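Local atomic coordinates of aldose 1-epimerase (Caenorhabditis elegans, PDB entry 1LUR), a protein that probably catalyses the interconversion of the alpha and beta anomers of aldose sugars such as galactose. Residues A[238-243]-A[275-280]; A[192-197]-A[206-211]. All blocks are in the same frame, centred on the assembly; numbering follows the deposited sequence.

Contact 1. Residues A[238-243]-A[275-280]; sequences DNDLVI and VIHLYA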
ATOM      1  N   ASP A 238      -8.835  -6.890   6.571  1.00 42.29           N
ATOM      2  CA  ASP A 238      -7.967  -7.183   5.433  1.00 41.61           C
ATOM      3  C   ASP A 238      -8.861  -7.206   4.208  1.00 40.39           C
ATOM      4  O   ASP A 238      -8.956  -8.217   3.508  1.00 42.26           O
ATOM      5  CB  ASP A 238      -7.278  -8.543   5.632  1.00 41.60           C
ATOM      6  CG  ASP A 238      -6.383  -8.929   4.465  1.00 43.63           C
ATOM      7  OD1 ASP A 238      -5.900  -8.023   3.750  1.00 40.75           O
ATOM      8  OD2 ASP A 238      -6.145 -10.142   4.275  1.00 43.55           O
ATOM      9  N   ASN A 239      -9.517  -6.076   3.963  1.00 39.44           N
ATOM     10  CA  ASN A 239     -10.426  -5.927   2.834  1.00 38.47           C
ATOM     11  C   ASN A 239     -10.267  -4.613   2.097  1.00 37.04           C
ATOM     12  O   ASN A 239      -9.583  -3.695   2.556  1.00 37.92           O
ATOM     13  CB  ASN A 239     -11.879  -5.997   3.311  1.00 39.81           C
ATOM     14  CG  ASN A 239     -12.170  -7.232   4.125  1.00 40.80           C
ATOM     15  OD1 ASN A 239     -12.941  -8.090   3.702  1.00 43.48           O
ATOM     16  ND2 ASN A 239     -11.556  -7.331   5.302  1.00 41.44           N
ATOM     17  N   ASP A 240     -10.948  -4.542   0.961  1.00 34.80           N
ATOM     18  CA  ASP A 240     -10.961  -3.384   0.086  1.00 33.41           C
ATOM     19  C   ASP A 240     -12.139  -2.499   0.498  1.00 34.67           C
ATOM     20  O   ASP A 240     -13.279  -2.966   0.532  1.00 32.79           O
ATOM     21  CB  ASP A 240     -11.214  -3.814  -1.359  1.00 33.02           C
ATOM     22  CG  ASP A 240      -9.980  -4.340  -2.062  1.00 31.56           C
ATOM     23  OD1 ASP A 240      -9.050  -4.852  -1.402  1.00 32.82           O
ATOM     24  OD2 ASP A 240      -9.967  -4.251  -3.306  1.00 33.19           O
ATOM     25  N   LEU A 241     -11.876  -1.235   0.813  1.00 34.73           N
ATOM     26  CA  LEU A 241     -12.947  -0.323   1.201  1.00 34.73           C
ATOM     27  C   LEU A 241     -13.109   0.642   0.029  1.00 34.85           C
ATOM     28  O   LEU A 241     -12.204   1.424  -0.274  1.00 34.66           O
ATOM     29  CB  LEU A 241     -12.586   0.422   2.494  1.00 35.13           C
ATOM     30  CG  LEU A 241     -12.988  -0.263   3.812  1.00 34.93           C
ATOM     31  CD1 LEU A 241     -14.494  -0.188   3.979  1.00 36.74           C
ATOM     32  CD2 LEU A 241     -12.524  -1.714   3.834  1.00 34.82           C
ATOM     33  N   VAL A 242     -14.256   0.567  -0.644  1.00 33.99           N
ATOM     34  CA  VAL A 242     -14.530   1.426  -1.788  1.00 34.46           C
ATOM     35  C   VAL A 242     -14.793   2.870  -1.389  1.00 36.61           C
ATOM     36  O   VAL A 242     -15.738   3.166  -0.658  1.00 34.76           O
ATOM     37  CB  VAL A 242     -15.729   0.902  -2.608  1.00 34.10           C
ATOM     38  CG1 VAL A 242     -15.905   1.739  -3.879  1.00 32.25           C
ATOM     39  CG2 VAL A 242     -15.506  -0.553  -2.966  1.00 34.28           C
ATOM     40  N   ILE A 243     -13.947   3.762  -1.893  1.00 37.20           N
ATOM     41  CA  ILE A 243     -14.050   5.184  -1.610  1.00 38.76           C
ATOM     42  C   ILE A 243     -15.273   5.842  -2.236  1.00 40.13           C
ATOM     43  O   ILE A 243     -15.511   5.724  -3.440  1.00 39.57           O
ATOM     44  CB  ILE A 243     -12.807   5.939  -2.117  1.00 39.23           C
ATOM     45  CG1 ILE A 243     -11.553   5.422  -1.410  1.00 39.10           C
ATOM     46  CG2 ILE A 243     -12.987   7.439  -1.895  1.00 40.45           C
ATOM     47  CD1 ILE A 243     -10.259   6.051  -1.922  1.00 39.25           C
ATOM     48  N   VAL A 275     -10.096   2.534  -4.374  1.00 30.61           N
ATOM     49  CA  VAL A 275     -10.266   1.837  -3.107  1.00 31.31           C
ATOM     50  C   VAL A 275      -9.016   1.904  -2.249  1.00 31.91           C
ATOM     51  O   VAL A 275      -7.942   2.301  -2.705  1.00 31.99           O
ATOM     52  CB  VAL A 275     -10.622   0.331  -3.310  1.00 32.80           C
ATOM     53  CG1 VAL A 275     -11.672   0.180  -4.392  1.00 29.20           C
ATOM     54  CG2 VAL A 275      -9.380  -0.474  -3.643  1.00 33.05           C
ATOM     55  N   ILE A 276      -9.174   1.532  -0.988  1.00 32.44           N
ATOM     56  CA  ILE A 276      -8.070   1.527  -0.054  1.00 32.03           C
ATOM     57  C   ILE A 276      -8.166   0.216   0.698  1.00 33.01           C
ATOM     58  O   ILE A 276      -9.136  -0.026   1.421  1.00 33.86           O
ATOM     59  CB  ILE A 276      -8.136   2.682   0.959  1.00 31.27           C
ATOM     60  CG1 ILE A 276      -7.973   4.025   0.241  1.00 31.28           C
ATOM     61  CG2 ILE A 276      -7.069   2.486   2.015  1.00 27.77           C
ATOM     62  CD1 ILE A 276      -7.947   5.231   1.173  1.00 32.42           C
ATOM     63  N   HIS A 277      -7.173  -0.642   0.509  1.00 32.62           N
ATOM     64  CA  HIS A 277      -7.166  -1.928   1.185  1.00 33.08           C
ATOM     65  C   HIS A 277      -6.591  -1.762   2.581  1.00 33.35           C
ATOM     66  O   HIS A 277      -5.464  -1.286   2.745  1.00 33.22           O
ATOM     67  CB  HIS A 277      -6.323  -2.945   0.419  1.00 32.33           C
ATOM     68  CG  HIS A 277      -6.376  -4.320   1.001  1.00 31.01           C
ATOM     69  ND1 HIS A 277      -7.440  -5.172   0.798  1.00 33.84           N
ATOM     70  CD2 HIS A 277      -5.517  -4.978   1.816  1.00 32.45           C
ATOM     71  CE1 HIS A 277      -7.234  -6.296   1.462  1.00 31.40           C
ATOM     72  NE2 HIS A 277      -6.075  -6.203   2.089  1.00 33.59           N
ATOM     73  N   LEU A 278      -7.370  -2.157   3.583  1.00 32.49           N
ATOM     74  CA  LEU A 278      -6.959  -2.060   4.971  1.00 34.45           C
ATOM     75  C   LEU A 278      -6.664  -3.449   5.519  1.00 35.52           C
ATOM     76  O   LEU A 278      -7.509  -4.340   5.449  1.00 36.97           O
ATOM     77  CB  LEU A 278      -8.070  -1.419   5.808  1.00 34.63           C
ATOM     78  CG  LEU A 278      -8.618  -0.073   5.324  1.00 36.38           C
ATOM     79  CD1 LEU A 278      -9.827   0.330   6.159  1.00 35.97           C
ATOM     80  CD2 LEU A 278      -7.520   0.979   5.409  1.00 36.99           C
ATOM     81  N   TYR A 279      -5.462  -3.629   6.051  1.00 36.28           N
ATOM     82  CA  TYR A 279      -5.053  -4.908   6.617  1.00 38.74           C
ATOM     83  C   TYR A 279      -4.597  -4.676   8.056  1.00 40.97           C
ATOM     84  O   TYR A 279      -3.571  -4.037   8.302  1.00 40.83           O
ATOM     85  CB  TYR A 279      -3.924  -5.526   5.787  1.00 36.56           C
ATOM     86  CG  TYR A 279      -3.303  -6.754   6.411  1.00 36.51           C
ATOM     87  CD1 TYR A 279      -4.090  -7.823   6.834  1.00 36.43           C
ATOM     88  CD2 TYR A 279      -1.922  -6.850   6.573  1.00 35.84           C
ATOM     89  CE1 TYR A 279      -3.512  -8.960   7.405  1.00 36.78           C
ATOM     90  CE2 TYR A 279      -1.340  -7.976   7.143  1.00 37.48           C
ATOM     91  CZ  TYR A 279      -2.139  -9.026   7.555  1.00 36.75           C
ATOM     92  OH  TYR A 279      -1.558 -10.136   8.122  1.00 40.32           O
ATOM     93  N   ALA A 280      -5.369  -5.208   9.001  1.00 42.79           N
ATOM     94  CA  ALA A 280      -5.077  -5.068  10.423  1.00 45.03           C
ATOM     95  C   ALA A 280      -3.844  -5.802  10.944  1.00 46.18           C
ATOM     96  O   ALA A 280      -3.681  -5.955  12.157  1.00 47.65           O
ATOM     97  CB  ALA A 280      -6.305  -5.465  11.241  1.00 45.34           C
TER
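The imidazole of His277 is the main bump of this strand pair, and it fits the gap between the carboxylates of Asp238 and Asp240, one at each ring nitrogen. Its ND1 donates to Asp240 OD1 at 2.7 Å with an N-H...O angle of 150°. NE2 reaches Asp238 OD1 at 2.5 Å, so short that the exact length is doubtful. Both oxygens lie at the ring edge, near its plane, while the carboxylates themselves stand steeply to it (82° for Asp238). Bonds at both ring nitrogens fix its rotation. CG of His277 lies trans to the backbone N (chi1 -175°), which carries the ring along the side of the neighbouring strand. Next to it, CG2 of Val275 abuts Asp240 OD2 at 3.8 Å, and CD1 of Tyr279 lies 3.5 Å from Asp238 CG.

The face that carries Leu241, Ile276 and Leu278 is mostly apolar, with Asn239 at one end of it. Leu241 and Leu278 meet at about a right angle, CG to CD1 at 4.0 Å, and the CD1 end of Ile243 butts against Ile276 CG1 at 3.7 Å. The backbones are antiparallel: Leu241 and Ile276 exchange N-H...O bonds, whereas Asp238 and Asn239 both face Leu278, a classic beta bulge.

Ser308 N holds the second oxygen of Asp240. Met190 of strand 187-192, in another sheet, packs on Leu241, Ile243 and Ile276, so this face, at Leu241 and Ile276, is where two sheets meet. Within its own antiparallel sheet the pair is flanked by strand 300-305 beside 275-279 and by strand 194-198 beside 238-243.

Contact 2. Residues A[192-197]-A[206-211]; sequences ADEFVE and GAIRSV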
ATOM      1  N   ALA A 192     -16.300   5.597   3.046  1.00 41.37           N
ATOM      2  CA  ALA A 192     -16.548   4.373   2.289  1.00 40.42           C
ATOM      3  C   ALA A 192     -17.909   3.766   2.618  1.00 39.25           C
ATOM      4  O   ALA A 192     -18.152   3.357   3.748  1.00 40.30           O
ATOM      5  CB  ALA A 192     -15.447   3.363   2.578  1.00 39.70           C
ATOM      6  N   ASP A 193     -18.787   3.702   1.624  1.00 39.78           N
ATOM      7  CA  ASP A 193     -20.124   3.138   1.826  1.00 40.20           C
ATOM      8  C   ASP A 193     -20.175   1.646   1.525  1.00 40.99           C
ATOM      9  O   ASP A 193     -21.077   0.941   1.988  1.00 39.18           O
ATOM     10  CB  ASP A 193     -21.147   3.844   0.939  1.00 40.81           C
ATOM     11  CG  ASP A 193     -21.323   5.298   1.299  1.00 42.06           C
ATOM     12  OD1 ASP A 193     -21.307   5.610   2.506  1.00 42.97           O
ATOM     13  OD2 ASP A 193     -21.489   6.126   0.377  1.00 44.17           O
ATOM     14  N   GLU A 194     -19.206   1.172   0.746  1.00 39.31           N
ATOM     15  CA  GLU A 194     -19.137  -0.237   0.371  1.00 38.08           C
ATOM     16  C   GLU A 194     -17.758  -0.860   0.538  1.00 38.43           C
ATOM     17  O   GLU A 194     -16.749  -0.156   0.657  1.00 36.96           O
ATOM     18  CB  GLU A 194     -19.553  -0.394  -1.087  1.00 38.28           C
ATOM     19  CG  GLU A 194     -21.030  -0.310  -1.341  1.00 40.15           C
ATOM     20  CD  GLU A 194     -21.346  -0.320  -2.818  1.00 42.10           C
ATOM     21  OE1 GLU A 194     -22.386  -0.895  -3.197  1.00 44.10           O
ATOM     22  OE2 GLU A 194     -20.558   0.254  -3.602  1.00 44.35           O
ATOM     23  N   PHE A 195     -17.722  -2.190   0.549  1.00 36.27           N
ATOM     24  CA  PHE A 195     -16.468  -2.911   0.685  1.00 34.31           C
ATOM     25  C   PHE A 195     -16.506  -4.135  -0.221  1.00 33.44           C
ATOM     26  O   PHE A 195     -17.584  -4.600  -0.605  1.00 32.67           O
ATOM     27  CB  PHE A 195     -16.190  -3.297   2.144  1.00 34.59           C
ATOM     28  CG  PHE A 195     -17.032  -4.429   2.672  1.00 35.89           C
ATOM     29  CD1 PHE A 195     -16.543  -5.730   2.678  1.00 34.72           C
ATOM     30  CD2 PHE A 195     -18.283  -4.182   3.233  1.00 37.48           C
ATOM     31  CE1 PHE A 195     -17.281  -6.774   3.243  1.00 37.71           C
ATOM     32  CE2 PHE A 195     -19.033  -5.217   3.802  1.00 37.49           C
ATOM     33  CZ  PHE A 195     -18.531  -6.514   3.809  1.00 37.30           C
ATOM     34  N   VAL A 196     -15.327  -4.628  -0.584  1.00 30.73           N
ATOM     35  CA  VAL A 196     -15.215  -5.790  -1.447  1.00 28.69           C
ATOM     36  C   VAL A 196     -15.264  -7.080  -0.638  1.00 28.54           C
ATOM     37  O   VAL A 196     -14.420  -7.322   0.217  1.00 30.19           O
ATOM     38  CB  VAL A 196     -13.896  -5.731  -2.258  1.00 29.83           C
ATOM     39  CG1 VAL A 196     -13.743  -6.973  -3.126  1.00 29.83           C
ATOM     40  CG2 VAL A 196     -13.889  -4.483  -3.115  1.00 28.80           C
ATOM     41  N   GLU A 197     -16.261  -7.911  -0.917  1.00 27.15           N
ATOM     42  CA  GLU A 197     -16.415  -9.175  -0.212  1.00 29.42           C
ATOM     43  C   GLU A 197     -15.297 -10.160  -0.569  1.00 29.60           C
ATOM     44  O   GLU A 197     -14.878 -10.247  -1.722  1.00 30.12           O
ATOM     45  CB  GLU A 197     -17.774  -9.779  -0.559  1.00 30.81           C
ATOM     46  CG  GLU A 197     -18.040 -11.146   0.030  1.00 33.20           C
ATOM     47  CD  GLU A 197     -19.379 -11.675  -0.416  1.00 34.43           C
ATOM     48  OE1 GLU A 197     -20.405 -11.195   0.107  1.00 31.79           O
ATOM     49  OE2 GLU A 197     -19.407 -12.548  -1.310  1.00 35.34           O
ATOM     50  N   GLY A 206     -16.147 -11.221  -5.953  1.00 27.88           N
ATOM     51  CA  GLY A 206     -16.730 -10.471  -7.053  1.00 27.18           C
ATOM     52  C   GLY A 206     -17.945  -9.685  -6.591  1.00 25.96           C
ATOM     53  O   GLY A 206     -18.527  -8.905  -7.349  1.00 26.73           O
ATOM     54  N   ALA A 207     -18.325  -9.888  -5.334  1.00 27.13           N
ATOM     55  CA  ALA A 207     -19.473  -9.204  -4.754  1.00 28.66           C
ATOM     56  C   ALA A 207     -19.053  -7.943  -4.003  1.00 29.75           C
ATOM     57  O   ALA A 207     -17.951  -7.868  -3.459  1.00 29.44           O
ATOM     58  CB  ALA A 207     -20.209 -10.145  -3.801  1.00 30.39           C
ATOM     59  N   ILE A 208     -19.936  -6.949  -3.997  1.00 29.61           N
ATOM     60  CA  ILE A 208     -19.683  -5.689  -3.310  1.00 30.29           C
ATOM     61  C   ILE A 208     -20.767  -5.612  -2.247  1.00 31.52           C
ATOM     62  O   ILE A 208     -21.947  -5.827  -2.541  1.00 30.88           O
ATOM     63  CB  ILE A 208     -19.825  -4.468  -4.243  1.00 30.08           C
ATOM     64  CG1 ILE A 208     -18.802  -4.545  -5.381  1.00 30.15           C
ATOM     65  CG2 ILE A 208     -19.628  -3.181  -3.441  1.00 30.32           C
ATOM     66  CD1 ILE A 208     -17.362  -4.521  -4.921  1.00 29.09           C
ATOM     67  N   ARG A 209     -20.369  -5.320  -1.018  1.00 31.18           N
ATOM     68  CA  ARG A 209     -21.326  -5.229   0.068  1.00 34.70           C
ATOM     69  C   ARG A 209     -21.341  -3.861   0.711  1.00 36.45           C
ATOM     70  O   ARG A 209     -20.302  -3.200   0.835  1.00 34.28           O
ATOM     71  CB  ARG A 209     -21.021  -6.276   1.140  1.00 33.98           C
ATOM     72  CG  ARG A 209     -21.419  -7.694   0.770  1.00 37.56           C
ATOM     73  CD  ARG A 209     -21.180  -8.643   1.936  1.00 40.75           C
ATOM     74  NE  ARG A 209     -21.873  -8.188   3.137  1.00 44.88           N
ATOM     75  CZ  ARG A 209     -21.770  -8.769   4.328  1.00 48.42           C
ATOM     76  NH1 ARG A 209     -20.998  -9.836   4.480  1.00 51.04           N
ATOM     77  NH2 ARG A 209     -22.433  -8.280   5.370  1.00 49.28           N
ATOM     78  N   SER A 210     -22.537  -3.445   1.109  1.00 37.26           N
ATOM     79  CA  SER A 210     -22.723  -2.161   1.751  1.00 38.23           C
ATOM     80  C   SER A 210     -22.044  -2.281   3.097  1.00 38.12           C
ATOM     81  O   SER A 210     -21.980  -3.364   3.681  1.00 37.63           O
ATOM     82  CB  SER A 210     -24.213  -1.872   1.951  1.00 37.70           C
ATOM     83  OG  SER A 210     -24.405  -0.839   2.903  1.00 40.06           O
ATOM     84  N   VAL A 211     -21.530  -1.169   3.595  1.00 39.08           N
ATOM     85  CA  VAL A 211     -20.864  -1.190   4.878  1.00 40.48           C
ATOM     86  C   VAL A 211     -21.886  -0.981   5.996  1.00 41.76           C
ATOM     87  O   VAL A 211     -21.632  -1.311   7.152  1.00 41.04           O
ATOM     88  CB  VAL A 211     -19.801  -0.084   4.954  1.00 41.68           C
ATOM     89  CG1 VAL A 211     -20.457   1.280   5.124  1.00 38.58           C
ATOM     90  CG2 VAL A 211     -18.863  -0.381   6.076  1.00 41.99           C
TER
HETATM   91  O   HOH W   1     -23.952  -3.182  -1.651  1.00 49.37           O
HETATM   92  O   HOH W   2     -15.630  -9.239  -4.280  1.00 22.49           O
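Phe195, Arg209 and Glu197 bury the largest areas here, and Phe195 and Glu197 both meet the side chain of Arg209. Phe195 and Arg209 run alongside each other in the same direction: Arg209 CB rests over one ring face, 3.5 Å from Phe195 CE2. Further out, Phe195 CZ stands 3.7 Å off the guanidinium plane, nearer the group's margin than its centre. Because the two planes are 51° apart, this is a tilted approach and not a flat stack. Phe195 CG takes the position between backbone N and carbonyl carbon (chi1 74°), which brings the ring back over the partner strand, with Ser210 O at its edge.

Glu197 reaches the arginine stem from a different side than the ring does: its OE1 is 3.2 Å from Arg209 CD but 4.5 Å from Arg209 NE, beyond a salt bridge. Its other oxygen, OE2, bonds to Thr205 OG1.

The backbones beneath are antiparallel. Phe195 and Arg209 exchange two bonds, Phe195 N to Arg209 O at 2.8 Å and Arg209 N to Phe195 O at 2.9 Å, and Val211 N donates to Asp193 O. At the other end a water joins Glu197 O, Gly206 N and Ala207 O.

Phe216 meets the Phe195 ring edge-to-face, while on the other face Val196 touches Ile208, which also packs on Phe316. Strand 207-210 is outermost in its sheet; strand 194-198 stands between it and strand 238-243.

Overall arrangement
Contacts 1 and 2 are successive strand pairs of one antiparallel sheet, their centres 10 Å apart. The join is strand 238-243 against strand 194-198, where two probable backbone hydrogen bonds, Val196 N to Asp240 O and Glu194 O to Val242 N, are each 2.9 Å long. Contact 1 is buried, about 10 Å from the chain centre; contact 2, at about 19 Å, lies at the sheet's margin and is only partly buried. Leu241 ties them further by packing on Phe195. Family relatives bind sugar in a cleft of this beta-sandwich; the polar face of contact 1, where His277 touches Glu303, is consistent with lying near that pocket.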